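Local coordinates for protein putative Phosphoglycerate mutase (Plasmodium falciparum, PDB 3EOZ) that probably hydrolyses phosphate esters as a phosphatase of the phosphoglycerate mutase family, with likely activity on phosphoserine and phosphothreonine in proteins, at residues E136-K141 and R160-R165. Residues are numbered along the deposited sequence; the frame is centred on the assembly and turned at random.
Sequences ETYFYK and RYFLCR. With PO4 (phosphate ion), chain D.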
loop_
_atom_site.group_PDB
_atom_site.type_symbol
_atom_site.label_atom_id
_atom_site.label_comp_id
_atom_site.label_asym_id
_atom_site.label_seq_id
_atom_site.Cartn_x
_atom_site.Cartn_y
_atom_site.Cartn_z
ATOM N N GLU B 136 15.857 18.545 -0.988
ATOM C CA GLU B 136 15.691 19.935 -0.554
ATOM C C GLU B 136 15.532 20.910 -1.715
ATOM O O GLU B 136 14.772 21.870 -1.610
ATOM C CB GLU B 136 16.873 20.362 0.289
ATOM C CG GLU B 136 16.982 19.551 1.571
ATOM C CD GLU B 136 18.080 20.024 2.490
ATOM O OE1 GLU B 136 18.922 20.840 2.055
ATOM O OE2 GLU B 136 18.093 19.574 3.659
ATOM N N THR B 137 16.271 20.685 -2.800
ATOM C CA THR B 137 16.154 21.537 -3.949
ATOM C C THR B 137 14.710 21.520 -4.432
ATOM O O THR B 137 14.093 22.567 -4.566
ATOM C CB THR B 137 17.051 21.094 -5.087
ATOM O OG1 THR B 137 18.415 21.190 -4.681
ATOM C CG2 THR B 137 16.777 21.953 -6.370
ATOM N N TYR B 138 14.162 20.330 -4.641
ATOM C CA TYR B 138 12.893 20.208 -5.325
ATOM C C TYR B 138 11.716 20.247 -4.372
ATOM O O TYR B 138 10.612 20.609 -4.779
ATOM C CB TYR B 138 12.903 18.965 -6.218
ATOM C CG TYR B 138 14.039 19.015 -7.227
ATOM C CD1 TYR B 138 14.000 19.907 -8.303
ATOM C CD2 TYR B 138 15.156 18.209 -7.089
ATOM C CE1 TYR B 138 15.046 19.978 -9.231
ATOM C CE2 TYR B 138 16.203 18.268 -7.997
ATOM C CZ TYR B 138 16.143 19.159 -9.081
ATOM O OH TYR B 138 17.181 19.221 -9.990
ATOM N N PHE B 139 11.940 19.935 -3.094
ATOM C CA PHE B 139 10.829 19.982 -2.127
ATOM C C PHE B 139 10.823 21.184 -1.176
ATOM O O PHE B 139 9.759 21.602 -0.762
ATOM C CB PHE B 139 10.708 18.676 -1.347
ATOM C CG PHE B 139 10.157 17.553 -2.153
ATOM C CD1 PHE B 139 8.832 17.153 -2.001
ATOM C CD2 PHE B 139 10.941 16.909 -3.085
ATOM C CE1 PHE B 139 8.302 16.111 -2.775
ATOM C CE2 PHE B 139 10.429 15.868 -3.848
ATOM C CZ PHE B 139 9.108 15.462 -3.691
ATOM N N TYR B 140 11.976 21.746 -0.834
ATOM C CA TYR B 140 11.995 22.910 0.052
ATOM C C TYR B 140 12.181 24.245 -0.670
ATOM O O TYR B 140 11.597 25.237 -0.290
ATOM C CB TYR B 140 13.106 22.790 1.097
ATOM C CG TYR B 140 12.986 21.658 2.101
ATOM C CD1 TYR B 140 11.806 20.919 2.254
ATOM C CD2 TYR B 140 14.061 21.355 2.923
ATOM C CE1 TYR B 140 11.723 19.889 3.186
ATOM C CE2 TYR B 140 13.992 20.342 3.861
ATOM C CZ TYR B 140 12.823 19.611 3.992
ATOM O OH TYR B 140 12.786 18.605 4.923
ATOM N N LYS B 141 13.025 24.274 -1.688
ATOM C CA LYS B 141 13.427 25.533 -2.314
ATOM C C LYS B 141 12.169 26.351 -2.637
ATOM O O LYS B 141 11.290 25.857 -3.348
ATOM C CB LYS B 141 14.258 25.264 -3.575
ATOM C CG LYS B 141 15.186 26.407 -4.004
ATOM C CD LYS B 141 16.551 25.880 -4.524
ATOM C CE LYS B 141 16.711 26.034 -6.041
ATOM N NZ LYS B 141 18.050 25.562 -6.530
ATOM N N ARG B 160 11.009 7.125 -5.335
ATOM C CA ARG B 160 10.729 6.353 -4.139
ATOM C C ARG B 160 11.243 7.054 -2.910
ATOM O O ARG B 160 10.503 7.211 -1.939
ATOM C CB ARG B 160 11.363 4.966 -4.238
ATOM C CG ARG B 160 10.936 4.044 -3.120
ATOM C CD ARG B 160 11.240 2.602 -3.417
ATOM N NE ARG B 160 12.678 2.371 -3.495
ATOM C CZ ARG B 160 13.298 1.742 -4.491
ATOM N NH1 ARG B 160 12.614 1.254 -5.533
ATOM N NH2 ARG B 160 14.620 1.592 -4.440
ATOM N N TYR B 161 12.506 7.465 -2.942
ATOM C CA TYR B 161 13.110 8.207 -1.832
ATOM C C TYR B 161 12.296 9.479 -1.564
ATOM O O TYR B 161 11.841 9.693 -0.458
ATOM C CB TYR B 161 14.578 8.548 -2.128
ATOM C CG TYR B 161 15.255 9.412 -1.073
ATOM C CD1 TYR B 161 15.097 10.786 -1.067
ATOM C CD2 TYR B 161 16.096 8.847 -0.099
ATOM C CE1 TYR B 161 15.715 11.581 -0.107
ATOM C CE2 TYR B 161 16.715 9.632 0.866
ATOM C CZ TYR B 161 16.522 11.000 0.854
ATOM O OH TYR B 161 17.129 11.795 1.804
ATOM N N PHE B 162 12.081 10.301 -2.586
ATOM C CA PHE B 162 11.298 11.529 -2.426
ATOM C C PHE B 162 9.958 11.297 -1.754
ATOM O O PHE B 162 9.600 11.998 -0.818
ATOM C CB PHE B 162 11.049 12.220 -3.786
ATOM C CG PHE B 162 12.281 12.865 -4.405
ATOM C CD1 PHE B 162 13.468 13.049 -3.681
ATOM C CD2 PHE B 162 12.245 13.295 -5.722
ATOM C CE1 PHE B 162 14.574 13.649 -4.263
ATOM C CE2 PHE B 162 13.358 13.903 -6.311
ATOM C CZ PHE B 162 14.518 14.077 -5.579
ATOM N N LEU B 163 9.208 10.324 -2.241
ATOM C CA LEU B 163 7.824 10.158 -1.792
ATOM C C LEU B 163 7.753 9.455 -0.452
ATOM O O LEU B 163 6.929 9.815 0.390
ATOM C CB LEU B 163 6.990 9.429 -2.843
ATOM C CG LEU B 163 6.718 10.235 -4.119
ATOM C CD1 LEU B 163 5.904 9.411 -5.112
ATOM C CD2 LEU B 163 5.986 11.505 -3.805
ATOM N N CYS B 164 8.613 8.464 -0.231
ATOM C CA CYS B 164 8.677 7.849 1.105
ATOM C C CYS B 164 8.935 8.929 2.150
ATOM O O CYS B 164 8.301 8.966 3.219
ATOM C CB CYS B 164 9.759 6.752 1.195
ATOM S SG CYS B 164 9.293 5.203 0.395
ATOM N N ARG B 165 9.856 9.823 1.812
ATOM C CA ARG B 165 10.250 10.888 2.715
ATOM C C ARG B 165 9.166 11.987 2.811
ATOM O O ARG B 165 8.716 12.318 3.906
ATOM C CB ARG B 165 11.597 11.438 2.277
ATOM C CG ARG B 165 12.079 12.538 3.143
ATOM C CD ARG B 165 13.540 12.890 2.888
ATOM N NE ARG B 165 13.890 14.052 3.713
ATOM C CZ ARG B 165 15.073 14.645 3.719
ATOM N NH1 ARG B 165 16.051 14.201 2.941
ATOM N NH2 ARG B 165 15.264 15.706 4.487
HETATM P P PO4 D . 11.187 15.925 5.770
HETATM O O1 PO4 D . 10.461 15.698 7.081
HETATM O O2 PO4 D . 10.197 16.393 4.716
HETATM O O3 PO4 D . 12.230 16.990 5.985
HETATM O O4 PO4 D . 11.904 14.648 5.394
#
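Phe139 and Phe162 form the aromatic centre of this contact, a worked example of two helices meeting through a central ring pair with a polar margin beside it. Phe139 presents its edge to one face of Phe162 in an offset edge-to-face pair, the centroids 5.3 Å apart and the planes at 62°. The leading atom is Phe139 CE2, which lies 3.6 Å from Phe162 CG, so the approach is to the root of the Phe162 ring rather than its far end; Phe139 CZ continues onto Phe162 CB at 3.8 Å. The outer end of Phe162 meets the Tyr138 ring more loosely, with CZ of Phe162 4.4 Å from CD2 of Tyr138. The hydroxyl of Tyr138 is hydrogen-bonded to Asp99 OD2.

The polar margin is built on Arg165, whose CG is anti to the backbone N (chi1 180°) and whose chain runs extended to NE, carrying the guanidinium across to helix 114-139. There Arg165 NE donates a nearly straight hydrogen bond to phosphate O4 (2.7 Å, 166°), while NH1 hydrogen-bonds to Tyr161 OH, which sits somewhat out of the guanidinium plane, and to Asn132 OD1, which together restrain the group's rotation. Tyr140 OH lies 3.8 Å from Arg165 NH2. The phosphate, probably acquired from the crystallisation liquor, is also hydrogen-bonded to Tyr135 OH.

Within the histidine phosphatase fold, the contact joins the C-terminal end of helix 114-139 to helix 156-166, which follows strand 148-154. Tyr135 stacks on Phe139 and also touches Phe162, extending the aromatic cluster back along helix 114-139. Beneath the pair, both phenylalanines rest on Leu26 of strand 22-28, and Phe162 also reaches Cys154 of strand 148-154, seating the two helices against neighbouring parallel strands of the central sheet.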